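Local coordinates for protein spydx (Streptococcus pyogenes, PDB 2J43) that binds alpha-glucans such as glycogen through tandem family 41 carbohydrate-binding modules of a cell-wall pullulanase that probably hydrolyses alpha-1,6-glucosidic linkages, at residues A[24-29]-A[80-85]; A[45-48]-A[53-56]; A[94-99]-A[105-110]. All blocks are in the same frame, centred on the assembly; numbering follows the deposited sequence. Where two conformers were deposited one is given.

Interaction 1 (A[24-29]-A[80-85])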
# COMPACT_ATOMS: atom_id res chain seq x y z
N TRP A 24 -15.23 14.66 -6.72
CA TRP A 24 -14.89 15.86 -7.46
C TRP A 24 -13.34 15.89 -7.54
O TRP A 24 -12.68 15.79 -6.52
CB TRP A 24 -15.41 17.10 -6.72
CG TRP A 24 -15.11 18.38 -7.44
CD1 TRP A 24 -13.96 19.13 -7.37
CD2 TRP A 24 -15.99 19.07 -8.32
NE1 TRP A 24 -14.09 20.23 -8.20
CE2 TRP A 24 -15.32 20.20 -8.81
CE3 TRP A 24 -17.31 18.81 -8.77
CZ2 TRP A 24 -15.91 21.09 -9.72
CZ3 TRP A 24 -17.90 19.69 -9.67
CH2 TRP A 24 -17.21 20.82 -10.14
N VAL A 25 -12.78 15.90 -8.76
CA VAL A 25 -11.35 15.66 -8.95
C VAL A 25 -10.65 16.76 -9.77
O VAL A 25 -11.25 17.37 -10.66
CB VAL A 25 -11.09 14.29 -9.61
CG1 VAL A 25 -11.59 13.18 -8.72
CG2 VAL A 25 -11.78 14.19 -10.96
N TRP A 26 -9.40 16.98 -9.43
CA TRP A 26 -8.54 17.88 -10.18
C TRP A 26 -7.10 17.44 -10.13
O TRP A 26 -6.77 16.37 -9.61
CB TRP A 26 -8.77 19.29 -9.72
CG TRP A 26 -8.41 19.68 -8.29
CD1 TRP A 26 -7.32 20.41 -7.91
CD2 TRP A 26 -9.16 19.45 -7.05
NE1 TRP A 26 -7.33 20.63 -6.56
CE2 TRP A 26 -8.45 20.08 -6.00
CE3 TRP A 26 -10.35 18.79 -6.73
CZ2 TRP A 26 -8.87 20.06 -4.67
CZ3 TRP A 26 -10.76 18.79 -5.40
CH2 TRP A 26 -10.01 19.41 -4.40
N GLY A 27 -6.20 18.25 -10.67
CA GLY A 27 -4.83 17.82 -10.83
C GLY A 27 -4.69 16.93 -12.06
O GLY A 27 -5.32 17.15 -13.08
N ASP A 28 -3.86 15.90 -11.93
CA ASP A 28 -3.41 15.12 -13.09
C ASP A 28 -4.39 14.00 -13.43
O ASP A 28 -4.01 12.85 -13.60
CB ASP A 28 -2.00 14.58 -12.84
CG ASP A 28 -0.98 15.68 -12.70
OD1 ASP A 28 -1.13 16.73 -13.38
OD2 ASP A 28 -0.03 15.60 -11.92
N VAL A 29 -5.65 14.36 -13.55
CA VAL A 29 -6.74 13.49 -13.95
C VAL A 29 -7.06 13.80 -15.43
O VAL A 29 -6.71 14.88 -15.94
CB VAL A 29 -7.98 13.65 -13.02
CG1 VAL A 29 -7.65 13.23 -11.62
CG2 VAL A 29 -8.52 15.05 -12.99
N SER A 80 -15.60 16.14 2.62
CA SER A 80 -14.30 15.62 3.00
C SER A 80 -13.23 16.66 3.40
O SER A 80 -12.24 16.31 4.02
CB SER A 80 -13.71 14.77 1.88
OG SER A 80 -13.59 15.54 0.71
N LYS A 81 -13.46 17.89 2.95
CA LYS A 81 -12.43 18.92 2.70
C LYS A 81 -11.60 18.51 1.50
O LYS A 81 -11.59 17.36 1.05
CB LYS A 81 -11.50 19.20 3.88
CG LYS A 81 -12.20 19.45 5.20
CD LYS A 81 -11.15 19.60 6.35
CE LYS A 81 -11.82 19.82 7.73
NZ LYS A 81 -10.80 20.11 8.80
N ASP A 82 -10.89 19.48 0.93
CA ASP A 82 -10.01 19.16 -0.18
C ASP A 82 -8.87 18.24 0.28
O ASP A 82 -8.32 18.46 1.36
CB ASP A 82 -9.35 20.43 -0.70
CG ASP A 82 -10.27 21.40 -1.34
OD1 ASP A 82 -11.50 21.23 -1.46
OD2 ASP A 82 -9.73 22.47 -1.84
N GLN A 83 -8.50 17.30 -0.58
CA GLN A 83 -7.47 16.32 -0.32
C GLN A 83 -6.55 16.16 -1.50
O GLN A 83 -6.94 16.50 -2.62
CB GLN A 83 -8.13 14.98 0.07
CG GLN A 83 -9.10 15.05 1.17
CD GLN A 83 -8.55 15.34 2.56
OE1 GLN A 83 -7.35 15.16 2.81
NE2 GLN A 83 -9.44 15.78 3.48
N HIS A 84 -5.33 15.70 -1.25
CA HIS A 84 -4.28 15.63 -2.26
C HIS A 84 -3.46 14.34 -2.16
O HIS A 84 -3.02 13.98 -1.07
CB HIS A 84 -3.35 16.85 -2.14
CG HIS A 84 -4.09 18.15 -2.08
ND1 HIS A 84 -4.45 18.73 -0.89
CD2 HIS A 84 -4.67 18.89 -3.05
CE1 HIS A 84 -5.12 19.84 -1.14
NE2 HIS A 84 -5.30 19.94 -2.44
N ILE A 85 -3.22 13.70 -3.30
CA ILE A 85 -2.50 12.45 -3.36
C ILE A 85 -1.29 12.66 -4.27
O ILE A 85 -1.43 13.08 -5.40
CB ILE A 85 -3.36 11.36 -3.96
CG1 ILE A 85 -4.62 11.08 -3.16
CG2 ILE A 85 -2.56 10.05 -4.16
CD1 ILE A 85 -5.56 10.28 -3.96
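Trp26 lays the rim of its indole against the carboxylate of Asp82, linking strand 21-27 of the four-stranded antiparallel sheet of the first beta-sandwich module to the turn that leads into strand 83-86. These strands are not neighbours in that sheet, since strand 66-73 runs between them. Trp26 therefore has to reach across Ser68 of that strand, which the side chains of both Trp26 and His84 touch. The chi1 of 64° puts CG between the backbone N and carbonyl carbon, turning the ring along the sheet surface. Its CH2 comes to 3.7 Å from Asp82 CG, near the ring plane, and the ring and carboxylate planes are 71° apart. The positively polarised C-H rim of an aromatic ring probably suits a carboxylate better than the pi face would. Asp82 is not left to the ring alone, because its OD1 also accepts a hydrogen bond from Asn78 ND2. On strand 83-86 itself, the imidazole of His84 completes the group, meeting the indole obliquely. The adjoining rim atom Trp26 CZ3 lies in the plane of the Trp24 ring, at its edge, 3.8 Å from Trp24 CD1. Surface tryptophans are common sugar-stacking groups in carbohydrate-binding modules, so this aromatic patch is consistent with such use, although no sugar contact is established here. Beyond Trp26 the strand ends at Gly27, whose backbone angles require a residue without a side chain. The partner segment is braced internally: Ser80 OG donates to Lys81 O at 2.7 Å, and Gln83 NE2 reaches Ser80 O at 2.9 Å from above its carbonyl plane.

Interaction 2 (A[45-48]-A[53-56])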
# COMPACT_ATOMS: atom_id res chain seq x y z
N LYS A 45 -21.37 4.91 -9.14
CA LYS A 45 -20.44 4.11 -9.92
C LYS A 45 -19.42 3.33 -9.08
O LYS A 45 -18.72 2.46 -9.60
CB LYS A 45 -19.79 4.96 -11.01
CG LYS A 45 -20.81 5.46 -12.07
CD LYS A 45 -20.23 6.55 -12.99
CE LYS A 45 -21.18 7.07 -14.04
NZ LYS A 45 -20.61 8.19 -14.86
N ALA A 46 -19.34 3.67 -7.79
CA ALA A 46 -18.47 2.97 -6.84
C ALA A 46 -18.98 1.58 -6.59
O ALA A 46 -20.17 1.32 -6.71
CB ALA A 46 -18.36 3.75 -5.54
N LYS A 47 -18.09 0.68 -6.25
CA LYS A 47 -18.48 -0.71 -5.95
C LYS A 47 -18.00 -1.05 -4.59
O LYS A 47 -16.97 -0.53 -4.15
CB LYS A 47 -17.90 -1.65 -6.97
CG LYS A 47 -18.70 -1.63 -8.22
CD LYS A 47 -18.28 -2.73 -9.19
CE LYS A 47 -19.13 -2.69 -10.41
NZ LYS A 47 -20.51 -2.78 -9.95
N LYS A 48 -18.77 -1.88 -3.89
CA LYS A 48 -18.45 -2.33 -2.55
C LYS A 48 -17.36 -3.42 -2.67
O LYS A 48 -17.36 -4.25 -3.60
CB LYS A 48 -19.74 -2.82 -1.86
CG LYS A 48 -19.64 -3.25 -0.41
CD LYS A 48 -19.47 -2.16 0.62
CE LYS A 48 -18.10 -2.34 1.33
NZ LYS A 48 -18.05 -2.66 2.70
N TYR A 53 -15.48 1.10 -0.23
CA TYR A 53 -15.93 1.29 -1.61
C TYR A 53 -14.75 1.64 -2.48
O TYR A 53 -13.73 2.15 -1.98
CB TYR A 53 -16.97 2.41 -1.71
CG TYR A 53 -18.33 2.02 -1.20
CD1 TYR A 53 -19.31 1.55 -2.08
CD2 TYR A 53 -18.62 2.05 0.14
CE1 TYR A 53 -20.56 1.17 -1.62
CE2 TYR A 53 -19.88 1.64 0.64
CZ TYR A 53 -20.83 1.21 -0.25
OH TYR A 53 -22.09 0.82 0.21
N TYR A 54 -14.82 1.33 -3.76
CA TYR A 54 -13.80 1.83 -4.64
C TYR A 54 -14.39 2.38 -5.93
O TYR A 54 -15.49 2.00 -6.37
CB TYR A 54 -12.73 0.76 -4.95
CG TYR A 54 -13.23 -0.40 -5.81
CD1 TYR A 54 -12.99 -0.43 -7.17
CD2 TYR A 54 -14.02 -1.41 -5.25
CE1 TYR A 54 -13.49 -1.49 -7.98
CE2 TYR A 54 -14.55 -2.46 -6.04
CZ TYR A 54 -14.26 -2.48 -7.40
OH TYR A 54 -14.78 -3.51 -8.18
N LEU A 55 -13.64 3.28 -6.53
CA LEU A 55 -14.05 4.01 -7.71
C LEU A 55 -12.78 4.33 -8.52
O LEU A 55 -11.80 4.82 -7.93
CB LEU A 55 -14.81 5.26 -7.25
CG LEU A 55 -15.42 6.13 -8.31
CD1 LEU A 55 -16.28 5.37 -9.32
CD2 LEU A 55 -16.24 7.17 -7.57
N ASP A 56 -12.79 4.03 -9.82
CA ASP A 56 -11.66 4.25 -10.72
C ASP A 56 -11.73 5.62 -11.36
O ASP A 56 -12.79 5.99 -11.92
CB ASP A 56 -11.61 3.22 -11.82
CG ASP A 56 -11.30 1.84 -11.31
OD1 ASP A 56 -10.82 1.70 -10.15
OD2 ASP A 56 -11.57 0.83 -11.96
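Lys47 and Tyr54 form the hydrogen-bonded pair of an antiparallel beta hairpin, each backbone supplying one N-H and one carbonyl. Lys47 N donates to Tyr54 O at 2.9 Å, lying in the carbonyl plane, and Tyr54 N returns a bond to Lys47 O, also 2.9 Å and with the same N-H angle of 160°. Both acceptors take a second, softer contact: Ala46 CA approaches Tyr54 O at 3.2 Å, and Tyr53 CA lies 3.3 Å from Lys47 O. Tyr53 and Leu55 turn their backbone bonds the other way, to Phe9 and Met7 of strand 4-9, so strand 53-58 is paired along both edges. Asp56 makes a salt bridge with Arg6. Side chains pack across the pair on both faces. On one, Lys47 CB packs 3.6 Å from Tyr54 CE2; the Lys47 chain runs obliquely along that side of the ring, with CD 3.7 Å from Tyr54 OH, and its ammonium leads away. On the other face, Ala46 is small enough to sit among Tyr53 and Leu55. There too Lys48 starts with CG opposite the backbone N (chi1 -176°), then bends, which sets CD over the face of the Tyr53 ring in a CH-pi contact, 4.0 Å from its centroid.

Interaction 3 (A[94-99]-A[105-110])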
# COMPACT_ATOMS: atom_id res chain seq x y z
N GLU A 94 -3.44 2.80 -7.79
CA GLU A 94 -4.24 2.24 -6.73
C GLU A 94 -3.85 2.99 -5.45
O GLU A 94 -2.68 3.22 -5.21
CB GLU A 94 -4.24 0.71 -6.60
CG GLU A 94 -5.42 0.14 -5.87
CD GLU A 94 -5.61 -1.35 -6.14
OE1 GLU A 94 -4.68 -1.99 -6.66
OE2 GLU A 94 -6.68 -1.89 -5.78
N VAL A 95 -4.83 3.40 -4.67
CA VAL A 95 -4.57 4.08 -3.39
C VAL A 95 -5.68 3.72 -2.44
O VAL A 95 -6.84 3.50 -2.86
CB VAL A 95 -4.50 5.60 -3.65
CG1 VAL A 95 -5.87 6.10 -4.17
CG2 VAL A 95 -4.05 6.35 -2.50
N TRP A 96 -5.37 3.77 -1.17
CA TRP A 96 -6.30 3.48 -0.09
C TRP A 96 -6.42 4.70 0.79
O TRP A 96 -5.43 5.20 1.33
CB TRP A 96 -5.84 2.27 0.73
CG TRP A 96 -6.01 0.98 -0.02
CD1 TRP A 96 -7.01 0.06 0.19
CD2 TRP A 96 -5.18 0.42 -1.05
NE1 TRP A 96 -6.86 -1.01 -0.64
CE2 TRP A 96 -5.75 -0.82 -1.43
CE3 TRP A 96 -4.00 0.84 -1.72
CZ2 TRP A 96 -5.22 -1.62 -2.43
CZ3 TRP A 96 -3.46 0.02 -2.70
CH2 TRP A 96 -4.06 -1.20 -3.04
N ILE A 97 -7.66 5.14 0.94
CA ILE A 97 -7.98 6.34 1.70
C ILE A 97 -8.73 5.93 2.93
O ILE A 97 -9.83 5.39 2.86
CB ILE A 97 -8.78 7.35 0.86
CG1 ILE A 97 -7.93 7.77 -0.34
CG2 ILE A 97 -9.17 8.57 1.67
CD1 ILE A 97 -8.68 7.98 -1.56
N ASP A 98 -8.10 6.17 4.07
CA ASP A 98 -8.72 5.72 5.31
C ASP A 98 -9.80 6.68 5.81
O ASP A 98 -10.14 7.67 5.17
CB ASP A 98 -7.65 5.36 6.36
CG ASP A 98 -6.85 6.56 6.86
OD1 ASP A 98 -7.36 7.71 6.89
OD2 ASP A 98 -5.69 6.38 7.29
N GLU A 99 -10.38 6.37 6.96
CA GLU A 99 -11.50 7.15 7.46
C GLU A 99 -11.17 8.59 7.85
O GLU A 99 -12.06 9.41 7.99
CB GLU A 99 -12.15 6.43 8.65
CG GLU A 99 -11.33 6.49 9.92
CD GLU A 99 -10.33 5.37 10.09
OE1 GLU A 99 -10.01 4.62 9.12
OE2 GLU A 99 -9.81 5.26 11.22
N ALA A 105 -0.27 3.80 -0.19
CA ALA A 105 0.07 3.23 -1.47
C ALA A 105 -0.12 1.69 -1.51
O ALA A 105 0.24 1.05 -2.49
CB ALA A 105 1.53 3.60 -1.83
N TYR A 106 -0.63 1.14 -0.41
CA TYR A 106 -1.01 -0.28 -0.30
C TYR A 106 -2.12 -0.33 0.75
O TYR A 106 -2.39 0.67 1.42
CB TYR A 106 0.21 -1.11 0.13
CG TYR A 106 0.86 -0.59 1.40
CD1 TYR A 106 0.30 -0.82 2.66
CD2 TYR A 106 2.05 0.15 1.34
CE1 TYR A 106 0.87 -0.31 3.80
CE2 TYR A 106 2.65 0.65 2.50
CZ TYR A 106 2.07 0.40 3.73
OH TYR A 106 2.64 0.88 4.89
N ARG A 107 -2.81 -1.46 0.86
CA ARG A 107 -3.84 -1.59 1.86
C ARG A 107 -3.25 -1.65 3.28
O ARG A 107 -2.50 -2.58 3.58
CB ARG A 107 -4.63 -2.85 1.61
CG ARG A 107 -5.75 -3.01 2.58
CD ARG A 107 -6.56 -4.19 2.26
NE ARG A 107 -7.63 -4.34 3.21
CZ ARG A 107 -8.63 -5.18 3.03
NH1 ARG A 107 -8.71 -5.94 1.94
NH2 ARG A 107 -9.56 -5.25 3.95
N PRO A 108 -3.58 -0.71 4.16
CA PRO A 108 -3.05 -0.74 5.53
C PRO A 108 -3.56 -1.98 6.27
O PRO A 108 -4.71 -2.37 6.11
CB PRO A 108 -3.63 0.52 6.16
CG PRO A 108 -3.96 1.39 5.00
CD PRO A 108 -4.39 0.51 3.92
N LEU A 109 -2.70 -2.62 7.03
CA LEU A 109 -3.11 -3.81 7.74
C LEU A 109 -3.27 -3.51 9.24
O LEU A 109 -3.11 -2.38 9.67
CB LEU A 109 -2.12 -4.93 7.44
CG LEU A 109 -1.89 -5.16 5.93
CD1 LEU A 109 -0.83 -6.23 5.71
CD2 LEU A 109 -3.19 -5.50 5.13
N LYS A 110 -3.64 -4.54 9.99
CA LYS A 110 -3.84 -4.49 11.43
C LYS A 110 -2.65 -3.86 12.18
O LYS A 110 -1.48 -4.09 11.86
CB LYS A 110 -4.15 -5.91 11.97
CG LYS A 110 -3.26 -7.06 11.42
CD LYS A 110 -3.53 -8.42 12.13
CE LYS A 110 -3.41 -9.67 11.21
NZ LYS A 110 -2.02 -10.01 10.74
O HOH W 1 -0.59 1.54 -4.97
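Trp96 offers one face of its indole to the peptide joining Tyr106 and Arg107, which lies over it. Tyr106 C is 3.3 Å from Trp96 CE3, near the rim, whereas Arg107 N rests over the middle of the ring system. Alongside, Arg107 CB makes a CH-pi contact 3.9 Å from the centroid of the five-membered ring, and Pro108 CD meets Trp96 CB at 3.9 Å. A broad, flat side chain suits this place because it can support a loop that forms no direct hydrogen bond to the strand. The polar link is made by a water that donates to Glu94 O and to Ala105 O, 2.7 Å from each, and lies in the plane of the indole at its edge. Farther out, His8 stacks on Trp96 and Tyr51 meets it edge-to-face, fixing the ring. Arg107, extended from CG to NE, carries NH2 to a salt bridge with Asp50. The loop is also held from the second module: Tyr106 OH bonds with His199 ND1 and Leu109 N with Thr200 OG1. Separately, Tyr155 of that module touches Trp96 on the strand. This is the arrangement of an ordered interdomain linker, packed between two tandem beta-sandwich carbohydrate-binding modules.

Overall arrangement
Interactions 1 and 2 belong to different sheets of the first module, and interaction 3 shares its mixed sheet with interaction 2. Interaction 1 lies at the surface and depends on side chains alone, reaching over an intervening strand. Interaction 2 is partly buried and is the one with direct backbone hydrogen bonds between its segments, as adjacent strands require. Interaction 3, also partly buried and with its centre about 6 Å from the centre of the chain, replaces such pairing with a ring face and a bridging water, where the strand meets the linker. Interactions 1 and 3 touch through the interior of the module, where Ile85 CD1 packs 4.2 Å from Val95 CG1, joining the two sheets.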